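Local coordinates for protein glycosyl hydrolase family 88 (Pedobacter heparinus, PDB 3WIW) that probably hydrolyses unsaturated glucuronyl residues from the oligosaccharides that lyases release, with a specificity for heparin, at residues A[257-262]-A[320-325]; A[197-202]-A[265-270]; A[73-78]-A[103-108]; A[123-128]-A[138-143]; A[362-365]-A[369-372]. All blocks are in the same frame, centred on the assembly; numbering follows the deposited sequence. Where two conformers were deposited one is given.

Contact 1 of 5, residues A[257-262]-A[320-325]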
# COMPACT_ATOMS: atom_id res chain seq x y z
N MET A 257 -9.20 5.74 2.30
CA MET A 257 -9.82 4.43 2.48
C MET A 257 -10.70 4.41 3.74
O MET A 257 -11.81 3.84 3.72
CB MET A 257 -8.74 3.35 2.48
CG MET A 257 -9.19 1.96 2.89
SD MET A 257 -9.26 1.68 4.69
CE MET A 257 -7.52 1.88 5.09
N SER A 258 -10.26 5.03 4.84
CA SER A 258 -11.10 5.04 6.05
C SER A 258 -12.38 5.81 5.79
O SER A 258 -13.43 5.42 6.30
CB SER A 258 -10.36 5.67 7.22
OG SER A 258 -9.35 4.79 7.72
N TYR A 259 -12.32 6.91 5.03
CA TYR A 259 -13.55 7.59 4.62
C TYR A 259 -14.45 6.66 3.81
O TYR A 259 -15.65 6.55 4.07
CB TYR A 259 -13.29 8.91 3.88
CG TYR A 259 -14.61 9.54 3.48
CD1 TYR A 259 -15.46 10.11 4.43
CD2 TYR A 259 -15.05 9.51 2.16
CE1 TYR A 259 -16.66 10.68 4.07
CE2 TYR A 259 -16.25 10.09 1.78
CZ TYR A 259 -17.06 10.66 2.74
OH TYR A 259 -18.25 11.23 2.38
N LYS A 260 -13.89 6.00 2.81
CA LYS A 260 -14.66 5.11 1.94
C LYS A 260 -15.41 4.06 2.76
O LYS A 260 -16.58 3.77 2.50
CB LYS A 260 -13.71 4.44 0.96
CG LYS A 260 -14.35 3.55 -0.09
CD LYS A 260 -13.18 3.07 -0.98
CE LYS A 260 -13.58 2.41 -2.28
NZ LYS A 260 -12.32 2.00 -2.96
N ASP A 261 -14.73 3.52 3.78
CA ASP A 261 -15.27 2.40 4.54
C ASP A 261 -16.13 2.80 5.74
O ASP A 261 -16.88 1.97 6.23
CB ASP A 261 -14.13 1.49 4.98
CG ASP A 261 -13.43 0.80 3.81
OD1 ASP A 261 -13.89 0.90 2.65
OD2 ASP A 261 -12.40 0.16 4.06
N THR A 262 -16.02 4.04 6.23
CA THR A 262 -16.79 4.46 7.41
C THR A 262 -17.74 5.62 7.16
O THR A 262 -18.67 5.84 7.93
CB THR A 262 -15.88 4.91 8.57
OG1 THR A 262 -15.26 6.16 8.23
CG2 THR A 262 -14.84 3.87 8.89
N SER A 320 -10.60 11.74 -5.47
CA SER A 320 -11.26 12.54 -6.50
C SER A 320 -12.76 12.21 -6.66
O SER A 320 -13.56 13.07 -7.06
CB SER A 320 -10.53 12.42 -7.85
OG SER A 320 -10.87 11.24 -8.55
N THR A 321 -13.15 10.97 -6.32
CA THR A 321 -14.54 10.55 -6.47
C THR A 321 -15.37 10.81 -5.22
O THR A 321 -16.60 10.70 -5.25
CB THR A 321 -14.66 9.06 -6.83
OG1 THR A 321 -14.26 8.25 -5.71
CG2 THR A 321 -13.79 8.74 -8.05
N GLN A 322 -14.69 11.12 -4.11
CA GLN A 322 -15.35 11.28 -2.81
C GLN A 322 -15.66 12.73 -2.47
O GLN A 322 -16.63 13.02 -1.78
CB GLN A 322 -14.47 10.70 -1.70
CG GLN A 322 -14.19 9.23 -1.80
CD GLN A 322 -13.04 8.83 -0.92
OE1 GLN A 322 -12.24 9.66 -0.48
NE2 GLN A 322 -12.94 7.55 -0.65
N VAL A 323 -14.83 13.64 -2.97
CA VAL A 323 -14.92 15.05 -2.58
C VAL A 323 -15.81 15.86 -3.51
O VAL A 323 -16.20 15.38 -4.57
CB VAL A 323 -13.53 15.75 -2.57
CG1 VAL A 323 -12.58 15.06 -1.60
CG2 VAL A 323 -12.95 15.78 -3.97
N LYS A 324 -16.09 17.09 -3.09
CA LYS A 324 -16.94 18.03 -3.80
C LYS A 324 -16.40 18.39 -5.18
O LYS A 324 -17.12 18.29 -6.18
CB LYS A 324 -17.10 19.30 -2.95
CG LYS A 324 -18.49 19.90 -2.97
CD LYS A 324 -18.83 20.54 -1.62
CE LYS A 324 -17.91 21.71 -1.29
NZ LYS A 324 -18.24 22.29 0.05
N ASP A 325 -15.15 18.82 -5.24
CA ASP A 325 -14.52 19.08 -6.54
C ASP A 325 -13.17 18.38 -6.64
O ASP A 325 -12.15 18.82 -6.11
CB ASP A 325 -14.45 20.58 -6.86
CG ASP A 325 -13.49 21.34 -5.97
OD1 ASP A 325 -13.38 20.97 -4.78
OD2 ASP A 325 -12.87 22.31 -6.46
O HOH W 1 -18.42 11.21 -0.84
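K260 and Q322 mark the closest backbone approach, 7.8 Å between their CA atoms, where the last turn of helix 245-262 passes the end of helix 306-322. Q322 carries most of the contact. Its side chain is extended beyond CG and runs past Y259 in the opposite direction. The amide carbon CD of Q322 lies 3.7 Å from CD2 of Y259, at the ring edge and near the ring plane. The amide and ring planes stand 74° apart. NE2 of Q322 goes on to CB of K260, at 3.6 Å. That nitrogen is held by a hydrogen bond to the backbone O of T256, one turn before K260 in helix 245-262. A water bridges the other end: it donates to Q322 O at 2.7 Å and sits 3.2 Å from Y259 OH, in the plane of the ring. The extended K260 chain leads away to a salt bridge with D318 of helix 306-322, a second tie between the same two helices. Helix 265-279 packs against Y259 and V323, helix 375-392 touches K260 and T321, and helix 175-188 lies against M257 and D261.

Contact 2 of 5, residues A[197-202]-A[265-270]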
# COMPACT_ATOMS: atom_id res chain seq x y z
N ALA A 197 -12.79 -1.04 16.18
CA ALA A 197 -11.37 -0.98 16.54
C ALA A 197 -10.57 -0.31 15.43
O ALA A 197 -9.69 0.50 15.70
CB ALA A 197 -10.84 -2.38 16.81
N ALA A 198 -10.85 -0.67 14.18
CA ALA A 198 -10.16 -0.07 13.05
C ALA A 198 -10.44 1.43 13.05
O ALA A 198 -9.51 2.25 12.89
CB ALA A 198 -10.65 -0.72 11.77
N LYS A 199 -11.70 1.81 13.25
CA LYS A 199 -12.04 3.22 13.21
C LYS A 199 -11.35 3.97 14.35
O LYS A 199 -10.79 5.05 14.15
CB LYS A 199 -13.56 3.42 13.28
CG LYS A 199 -13.91 4.89 13.13
CD LYS A 199 -15.41 5.15 13.07
CE LYS A 199 -15.63 6.62 12.71
NZ LYS A 199 -17.07 6.96 12.67
N THR A 200 -11.34 3.37 15.53
CA THR A 200 -10.63 3.98 16.68
C THR A 200 -9.13 4.17 16.38
O THR A 200 -8.56 5.22 16.67
CB THR A 200 -10.82 3.15 17.95
OG1 THR A 200 -12.21 3.13 18.27
CG2 THR A 200 -10.05 3.77 19.12
N HIS A 201 -8.50 3.16 15.79
CA HIS A 201 -7.09 3.28 15.41
C HIS A 201 -6.88 4.50 14.50
O HIS A 201 -5.94 5.28 14.69
CB HIS A 201 -6.62 2.00 14.72
CG HIS A 201 -5.17 2.02 14.36
ND1 HIS A 201 -4.25 1.20 14.99
CD2 HIS A 201 -4.47 2.77 13.48
CE1 HIS A 201 -3.05 1.44 14.50
NE2 HIS A 201 -3.15 2.38 13.57
N ALA A 202 -7.75 4.67 13.50
CA ALA A 202 -7.65 5.79 12.58
C ALA A 202 -7.81 7.13 13.32
O ALA A 202 -7.10 8.10 13.00
CB ALA A 202 -8.67 5.67 11.45
N LYS A 265 -16.86 12.00 7.95
CA LYS A 265 -16.32 13.17 7.26
C LYS A 265 -14.99 13.67 7.82
O LYS A 265 -14.22 14.29 7.11
CB LYS A 265 -17.37 14.28 7.25
CG LYS A 265 -18.53 14.01 6.30
CD LYS A 265 -18.06 13.98 4.85
CE LYS A 265 -19.24 13.81 3.91
NZ LYS A 265 -20.35 14.75 4.24
N LYS A 266 -14.71 13.39 9.09
CA LYS A 266 -13.42 13.79 9.67
C LYS A 266 -12.26 13.18 8.88
O LYS A 266 -11.20 13.81 8.70
CB LYS A 266 -13.30 13.36 11.12
CG LYS A 266 -14.21 14.10 12.04
CD LYS A 266 -14.07 13.57 13.45
CE LYS A 266 -14.98 14.32 14.41
NZ LYS A 266 -14.72 13.93 15.82
N PHE A 267 -12.45 11.97 8.37
CA PHE A 267 -11.40 11.30 7.62
C PHE A 267 -11.17 11.93 6.24
O PHE A 267 -10.04 12.06 5.80
CB PHE A 267 -11.71 9.82 7.49
CG PHE A 267 -11.73 9.07 8.79
CD1 PHE A 267 -10.91 9.42 9.86
CD2 PHE A 267 -12.58 7.97 8.94
CE1 PHE A 267 -10.93 8.67 11.05
CE2 PHE A 267 -12.62 7.25 10.12
CZ PHE A 267 -11.79 7.59 11.17
N ILE A 268 -12.24 12.31 5.54
CA ILE A 268 -12.06 12.93 4.23
C ILE A 268 -11.45 14.33 4.38
O ILE A 268 -10.60 14.74 3.58
CB ILE A 268 -13.36 12.94 3.37
CG1 ILE A 268 -13.04 13.26 1.90
CG2 ILE A 268 -14.38 13.93 3.89
CD1 ILE A 268 -14.28 13.19 1.00
N GLU A 269 -11.85 15.06 5.41
CA GLU A 269 -11.25 16.36 5.68
C GLU A 269 -9.76 16.18 5.91
O GLU A 269 -8.93 16.92 5.37
CB GLU A 269 -11.90 17.03 6.89
CG GLU A 269 -13.36 17.40 6.68
CD GLU A 269 -14.12 17.65 7.99
OE1 GLU A 269 -13.53 17.45 9.08
OE2 GLU A 269 -15.30 18.05 7.92
N HIS A 270 -9.39 15.18 6.71
CA HIS A 270 -7.98 14.94 6.99
C HIS A 270 -7.24 14.54 5.72
O HIS A 270 -6.13 15.03 5.44
CB HIS A 270 -7.82 13.91 8.10
CG HIS A 270 -6.47 13.92 8.74
ND1 HIS A 270 -5.99 15.01 9.43
CD2 HIS A 270 -5.52 12.97 8.80
CE1 HIS A 270 -4.79 14.72 9.90
NE2 HIS A 270 -4.47 13.49 9.51
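F267 puts the far end of its ring between K199 and A202 of helix 192-208. The ring atom CZ is 3.7 Å from CB of A202, and CE1 of F267 is almost as near to the same methyl. The methyl approaches obliquely. K199 meets the ring differently. Its CG lies at the ring edge, in the plane, 4.0 Å from CZ of F267. Farther along the chain, CE of K199 comes within 4.0 Å of CE2 of F267. The lysine and the phenylalanine therefore touch along the aliphatic chain, which runs across the ring edge at a slant.

The torsions explain this. K199 has CG anti to its backbone N (chi1 -176°), and every later torsion is also near 180°. The straight chain can pass the ring and still deliver NZ to D264, with which it forms a salt bridge just ahead of helix 265-279. In F267, chi1 of -64° sets CG beside the backbone N and opposite the carbonyl carbon, which carries CE1 and CZ to the methyl of A202.

The chain folds as an alpha6/alpha6 barrel, and this is helix-to-helix packing within it. At A202 the ring also comes close to the backbone: CE1 of F267 is 4.2 Å from atom C of A202. V203 and M206 of the same helix also touch F267, as do S258 and T262 of helix 245-262. A202 also touches Y183 of helix 175-188, and its carbonyl O accepts a hydrogen bond from Y255 OH.

Contact 3 of 5, residues A[73-78]-A[103-108]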
# COMPACT_ATOMS: atom_id res chain seq x y z
N TRP A 73 6.56 -9.51 5.25
CA TRP A 73 5.42 -8.59 5.22
C TRP A 73 4.93 -8.23 3.82
O TRP A 73 3.79 -7.77 3.65
CB TRP A 73 5.73 -7.31 5.99
CG TRP A 73 6.57 -6.28 5.24
CD1 TRP A 73 7.93 -6.20 5.21
CD2 TRP A 73 6.08 -5.17 4.48
NE1 TRP A 73 8.32 -5.09 4.48
CE2 TRP A 73 7.20 -4.44 4.02
CE3 TRP A 73 4.80 -4.71 4.16
CZ2 TRP A 73 7.09 -3.28 3.24
CZ3 TRP A 73 4.67 -3.56 3.38
CH2 TRP A 73 5.82 -2.86 2.92
N THR A 74 5.78 -8.43 2.80
CA THR A 74 5.41 -8.09 1.45
C THR A 74 4.86 -9.28 0.68
O THR A 74 4.56 -9.14 -0.49
CB THR A 74 6.62 -7.54 0.62
OG1 THR A 74 7.48 -8.63 0.27
CG2 THR A 74 7.40 -6.46 1.38
N THR A 75 4.71 -10.44 1.33
CA THR A 75 4.48 -11.66 0.58
C THR A 75 3.11 -11.69 -0.15
O THR A 75 2.95 -12.37 -1.17
CB THR A 75 4.66 -12.89 1.49
OG1 THR A 75 4.82 -14.05 0.69
CG2 THR A 75 3.47 -13.07 2.44
N GLY A 76 2.13 -10.96 0.37
CA GLY A 76 0.81 -10.92 -0.24
C GLY A 76 0.69 -10.06 -1.47
O GLY A 76 -0.31 -10.18 -2.19
N PHE A 77 1.66 -9.16 -1.73
CA PHE A 77 1.50 -8.22 -2.83
C PHE A 77 1.49 -8.87 -4.22
O PHE A 77 0.65 -8.52 -5.03
CB PHE A 77 2.56 -7.12 -2.78
CG PHE A 77 2.37 -6.18 -1.62
CD1 PHE A 77 1.23 -5.35 -1.55
CD2 PHE A 77 3.31 -6.12 -0.60
CE1 PHE A 77 1.06 -4.45 -0.50
CE2 PHE A 77 3.14 -5.23 0.47
CZ PHE A 77 2.00 -4.40 0.53
N PHE A 78 2.39 -9.80 -4.50
CA PHE A 78 2.44 -10.43 -5.82
C PHE A 78 1.12 -11.15 -6.19
O PHE A 78 0.57 -10.87 -7.25
CB PHE A 78 3.64 -11.34 -5.96
CG PHE A 78 3.74 -11.99 -7.31
CD1 PHE A 78 3.98 -11.22 -8.45
CD2 PHE A 78 3.58 -13.35 -7.44
CE1 PHE A 78 4.07 -11.81 -9.69
CE2 PHE A 78 3.67 -13.97 -8.68
CZ PHE A 78 3.92 -13.20 -9.82
N LEU A 103 -3.17 -19.27 -2.59
CA LEU A 103 -3.43 -20.40 -1.69
C LEU A 103 -2.15 -20.89 -1.01
O LEU A 103 -2.21 -21.55 0.03
CB LEU A 103 -4.14 -21.56 -2.39
CG LEU A 103 -5.56 -21.25 -2.83
CD1 LEU A 103 -6.13 -22.39 -3.71
CD2 LEU A 103 -6.49 -20.99 -1.63
N ALA A 104 -1.00 -20.55 -1.59
CA ALA A 104 0.28 -20.88 -0.97
C ALA A 104 0.53 -20.08 0.32
O ALA A 104 1.49 -20.37 1.03
CB ALA A 104 1.43 -20.66 -1.94
N LEU A 105 -0.32 -19.10 0.61
CA LEU A 105 -0.15 -18.24 1.78
C LEU A 105 -1.06 -18.63 2.96
O LEU A 105 -1.22 -17.87 3.92
CB LEU A 105 -0.36 -16.78 1.40
CG LEU A 105 0.67 -16.23 0.40
CD1 LEU A 105 0.46 -14.74 0.16
CD2 LEU A 105 2.11 -16.54 0.85
N ASP A 106 -1.63 -19.83 2.90
CA ASP A 106 -2.59 -20.32 3.89
C ASP A 106 -2.08 -20.15 5.32
O ASP A 106 -2.86 -19.79 6.22
CB ASP A 106 -2.88 -21.79 3.59
CG ASP A 106 -3.83 -22.41 4.59
OD1 ASP A 106 -3.36 -22.89 5.64
OD2 ASP A 106 -5.06 -22.40 4.34
N THR A 107 -0.79 -20.40 5.55
CA THR A 107 -0.24 -20.38 6.91
C THR A 107 -0.34 -19.02 7.60
O THR A 107 -0.28 -18.93 8.83
CB THR A 107 1.24 -20.86 6.98
OG1 THR A 107 2.04 -20.10 6.06
CG2 THR A 107 1.36 -22.37 6.67
N ILE A 108 -0.49 -17.95 6.81
CA ILE A 108 -0.52 -16.62 7.39
C ILE A 108 -1.74 -16.41 8.30
O ILE A 108 -1.74 -15.56 9.17
CB ILE A 108 -0.43 -15.52 6.32
CG1 ILE A 108 0.80 -15.78 5.45
CG2 ILE A 108 -0.32 -14.14 6.96
CD1 ILE A 108 0.94 -14.77 4.34
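T75 meets L105 and I108 tip to tip, in a buried and mainly apolar contact. CG2 of T75 touches CD1 of I108 at 3.6 Å. OG1 of T75 is 3.7 Å from CD2 of L105, a packing contact only. The other methyl of L105, CD1, lies over the backbone, 3.7 Å from T75 O and 3.9 Å from CA of G76. The two branches of L105 thus divide the work: CD2 packs on the threonine side chain and CD1 on the main chain beyond it. G76 and L105 are also the closest residues by backbone, with their CA atoms 7.7 Å apart.

The rotamer of T75 sets the roles of its branches. OG1 is anti to the backbone N (chi1 -163°), and CG2 falls between the N and the carbonyl carbon. In this position OG1 hydrogen-bonds with A68 O and N55 ND2, outside the contact. These polar partners probably help fix the rotation of the side chain, with CG2 aimed at I108.

The contact joins two approaches to barrel helices of the alpha6/alpha6 fold. One is the turn leading into helix 77-89. The other is the connection from helix 92-103 to helix 117-132. A type I beta turn from L103 to D106 presents L105, and the 3-10 segment that follows brings I108 to the same side. The bond from I108 N to L105 O, 3.0 Å long, ties these two residues together.

Farther out, L117 and L121 of helix 117-132 pack on I108. The side chain of I108 is about 8 Å from that of D116, the predicted nucleophile.

Contact 4 of 5, residues A[123-128]-A[138-143]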
# COMPACT_ATOMS: atom_id res chain seq x y z
N CYS A 123 -4.50 -8.27 0.88
CA CYS A 123 -4.11 -8.08 -0.51
C CYS A 123 -4.17 -9.34 -1.35
O CYS A 123 -4.31 -9.25 -2.57
CB CYS A 123 -2.70 -7.47 -0.62
SG CYS A 123 -2.51 -5.84 0.12
N SER A 124 -4.06 -10.50 -0.72
CA SER A 124 -4.02 -11.75 -1.47
C SER A 124 -5.39 -12.42 -1.42
O SER A 124 -6.18 -12.30 -2.37
CB SER A 124 -2.89 -12.65 -0.93
OG SER A 124 -3.04 -12.88 0.46
N TYR A 125 -5.68 -13.08 -0.30
CA TYR A 125 -6.99 -13.70 -0.06
C TYR A 125 -8.14 -12.70 -0.16
O TYR A 125 -9.21 -13.05 -0.65
CB TYR A 125 -7.05 -14.36 1.32
CG TYR A 125 -6.41 -15.72 1.38
CD1 TYR A 125 -5.02 -15.86 1.45
CD2 TYR A 125 -7.18 -16.88 1.35
CE1 TYR A 125 -4.44 -17.11 1.49
CE2 TYR A 125 -6.60 -18.13 1.40
CZ TYR A 125 -5.23 -18.24 1.48
OH TYR A 125 -4.65 -19.50 1.52
N GLY A 126 -7.94 -11.46 0.31
CA GLY A 126 -9.03 -10.49 0.28
C GLY A 126 -9.47 -10.18 -1.14
O GLY A 126 -10.67 -10.22 -1.47
N ASN A 127 -8.49 -9.88 -1.99
CA ASN A 127 -8.78 -9.67 -3.40
C ASN A 127 -9.36 -10.92 -4.05
O ASN A 127 -10.30 -10.83 -4.85
CB ASN A 127 -7.53 -9.19 -4.14
CG ASN A 127 -7.33 -7.71 -4.00
OD1 ASN A 127 -8.27 -6.93 -4.19
ND2 ASN A 127 -6.13 -7.30 -3.62
N ALA A 128 -8.82 -12.09 -3.71
CA ALA A 128 -9.28 -13.35 -4.25
C ALA A 128 -10.78 -13.53 -3.96
O ALA A 128 -11.56 -13.89 -4.84
CB ALA A 128 -8.51 -14.49 -3.62
N LEU A 138 -12.40 -17.88 2.39
CA LEU A 138 -13.08 -17.17 3.46
C LEU A 138 -12.57 -17.49 4.87
O LEU A 138 -12.33 -16.57 5.66
CB LEU A 138 -14.59 -17.39 3.35
CG LEU A 138 -15.42 -16.45 4.23
CD1 LEU A 138 -15.19 -15.00 3.84
CD2 LEU A 138 -16.89 -16.80 4.12
N LYS A 139 -12.40 -18.76 5.21
CA LYS A 139 -11.95 -19.08 6.56
C LYS A 139 -10.56 -18.49 6.90
O LYS A 139 -10.37 -17.97 8.00
CB LYS A 139 -12.02 -20.59 6.86
CG LYS A 139 -11.83 -20.92 8.34
CD LYS A 139 -12.92 -20.28 9.19
CE LYS A 139 -12.85 -20.68 10.66
NZ LYS A 139 -14.05 -20.21 11.39
N PRO A 140 -9.58 -18.56 5.97
CA PRO A 140 -8.31 -17.92 6.29
C PRO A 140 -8.48 -16.41 6.55
O PRO A 140 -7.83 -15.86 7.44
CB PRO A 140 -7.47 -18.21 5.03
CG PRO A 140 -8.01 -19.53 4.55
CD PRO A 140 -9.48 -19.37 4.74
N LEU A 141 -9.35 -15.76 5.80
CA LEU A 141 -9.65 -14.35 6.06
C LEU A 141 -10.24 -14.13 7.45
O LEU A 141 -9.87 -13.17 8.14
CB LEU A 141 -10.55 -13.76 4.99
CG LEU A 141 -9.87 -13.48 3.66
CD1 LEU A 141 -10.92 -13.23 2.58
CD2 LEU A 141 -8.91 -12.28 3.76
N GLU A 142 -11.17 -14.99 7.85
CA GLU A 142 -11.78 -14.84 9.16
C GLU A 142 -10.76 -15.05 10.27
O GLU A 142 -10.70 -14.27 11.21
CB GLU A 142 -12.94 -15.80 9.29
CG GLU A 142 -13.77 -15.57 10.54
CD GLU A 142 -14.91 -16.57 10.70
OE1 GLU A 142 -14.93 -17.58 9.96
OE2 GLU A 142 -15.78 -16.33 11.56
N ASN A 143 -9.94 -16.09 10.14
CA ASN A 143 -8.92 -16.35 11.16
C ASN A 143 -7.91 -15.20 11.24
O ASN A 143 -7.54 -14.78 12.34
CB ASN A 143 -8.19 -17.67 10.89
CG ASN A 143 -9.03 -18.87 11.23
OD1 ASN A 143 -9.96 -18.80 12.05
ND2 ASN A 143 -8.74 -19.99 10.59
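Y125 can be followed outward from its CB, which rests against L141: CD2 of L141 is 3.7 Å away and CG of L141 nearly as close. The ring then turns to P140. CD2 of Y125 comes 3.9 Å from CB of P140, and CE2 of Y125 lies 3.7 Å from CG of P140. CB of P140 stands over one ring face, 4.2 Å from the ring centroid and 28° off the normal, a CH-pi contact. A chi1 of -81° puts CG beside the backbone N and turns the ring to the proline. The OH packs on D106, in the loop before helix 117-132.

L141 packs nearer the backbone. Its CD1 touches Y125 O at 3.7 Å, and its CD2 is equally close to G126 N.

The axes of the two short helix segments are 9.5 Å apart and cross at -131°. They belong to successive helices, 117-132 and 138-150. Y129 also packs on L141, and L141 O accepts a hydrogen bond from Y181 OH. Around the pair, helix 92-103 covers Y125 through T102 and L103, while helix 77-89 packs on C123, S124 and A128.

Contact 5 of 5, residues A[362-365]-A[369-372]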
# COMPACT_ATOMS: atom_id res chain seq x y z
N GLY A 362 13.30 1.06 -0.51
CA GLY A 362 12.79 0.38 0.67
C GLY A 362 13.15 1.11 1.96
O GLY A 362 12.28 1.59 2.69
N ALA A 363 14.45 1.19 2.27
CA ALA A 363 14.90 1.81 3.52
C ALA A 363 16.30 2.37 3.31
O ALA A 363 17.31 1.69 3.55
CB ALA A 363 14.84 0.80 4.71
N LEU A 364 16.38 3.63 2.88
CA LEU A 364 17.65 4.17 2.40
C LEU A 364 18.72 4.22 3.48
O LEU A 364 19.88 3.88 3.24
CB LEU A 364 17.43 5.55 1.79
CG LEU A 364 18.63 6.09 1.02
CD1 LEU A 364 18.14 6.69 -0.30
CD2 LEU A 364 19.36 7.10 1.84
N LEU A 365 18.34 4.62 4.70
CA LEU A 365 19.33 4.75 5.76
C LEU A 365 19.84 3.40 6.25
O LEU A 365 20.81 3.34 7.02
CB LEU A 365 18.81 5.59 6.93
CG LEU A 365 18.49 7.05 6.64
CD1 LEU A 365 18.30 7.84 7.94
CD2 LEU A 365 19.52 7.74 5.77
N GLU A 369 17.37 -2.02 -0.33
CA GLU A 369 16.43 -1.87 -1.45
C GLU A 369 16.40 -0.44 -1.98
O GLU A 369 15.33 0.15 -2.16
CB GLU A 369 15.03 -2.38 -1.04
CG GLU A 369 15.01 -3.90 -0.79
CD GLU A 369 13.69 -4.44 -0.26
OE1 GLU A 369 13.07 -3.78 0.59
OE2 GLU A 369 13.26 -5.54 -0.69
N ILE A 370 17.57 0.10 -2.27
CA ILE A 370 17.64 1.44 -2.82
C ILE A 370 17.62 1.37 -4.34
O ILE A 370 18.52 0.79 -4.95
CB ILE A 370 18.91 2.20 -2.37
CG1 ILE A 370 18.97 2.29 -0.84
CG2 ILE A 370 18.93 3.59 -3.00
CD1 ILE A 370 20.34 2.78 -0.33
N ASP A 371 16.59 1.97 -4.94
CA ASP A 371 16.48 2.11 -6.40
C ASP A 371 16.30 0.74 -7.06
O ASP A 371 17.11 0.31 -7.88
CB ASP A 371 17.64 2.92 -7.03
CG ASP A 371 17.33 3.34 -8.44
OD1 ASP A 371 16.18 3.19 -8.88
OD2 ASP A 371 18.22 3.80 -9.16
N THR A 372 15.23 0.05 -6.69
CA THR A 372 14.92 -1.30 -7.14
C THR A 372 13.42 -1.38 -7.36
O THR A 372 12.65 -0.65 -6.71
CB THR A 372 15.28 -2.39 -6.03
OG1 THR A 372 14.69 -3.66 -6.36
CG2 THR A 372 14.71 -2.03 -4.68
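E369 has a positive phi (54°), and its carbonyl takes the one hydrogen bond that joins the two segments. G362 N donates to E369 O at 2.8 Å, nearly straight at 169°, but from above the carbonyl plane. The backbones are close here: the CA atoms of G362 and E369 are 4.8 Å apart. CB of E369 packs over the glycine, 3.9 Å from CA of G362. OE1 of E369 remains beside the same CA of G362, at 4.2 Å, while OE2 hydrogen-bonds with S58 OG and forms a salt bridge with R57 NE.

L364 and I370 make the apolar half of the contact, their side chains set at a slant to each other. CD1 of I370 sits 4.0 Å from CG of L364 and 3.8 Å from L364 O. In I370, chi1 of -58° sets CG1 beside its own backbone N, and from there CG1 lies 4.0 Å from CA of L364. W292 and P303 also touch L364.

Next along the chain, D371 and T372 both face S360, which makes a G1 beta bulge. The loop doubles back between strand 360-361 and helix 375-392. It borders the predicted substrate site, since G362 O accepts a hydrogen bond from R246, a predicted substrate-binding residue.

Contacts 2, 3 and 4 are buried, whereas contacts 1 and 5 are only partly so. Contacts 1 and 2 touch: Y259 packs on I268 and T262 on F267, so helices 245-262, 265-279 and 306-322 form one packed group. Contacts 3 and 4 form another, with G76 O 3.8 Å from CB of S124. Contacts 1 and 3 lie on opposite sides of the chain's centre, about 29 Å apart between centres. The buried contacts are chiefly apolar. Contact 1 adds an amide and a bridging water, and contact 5 alone has a direct hydrogen bond across its segments. It lies in a loop, about 6 Å from contact 3 between nearest atoms.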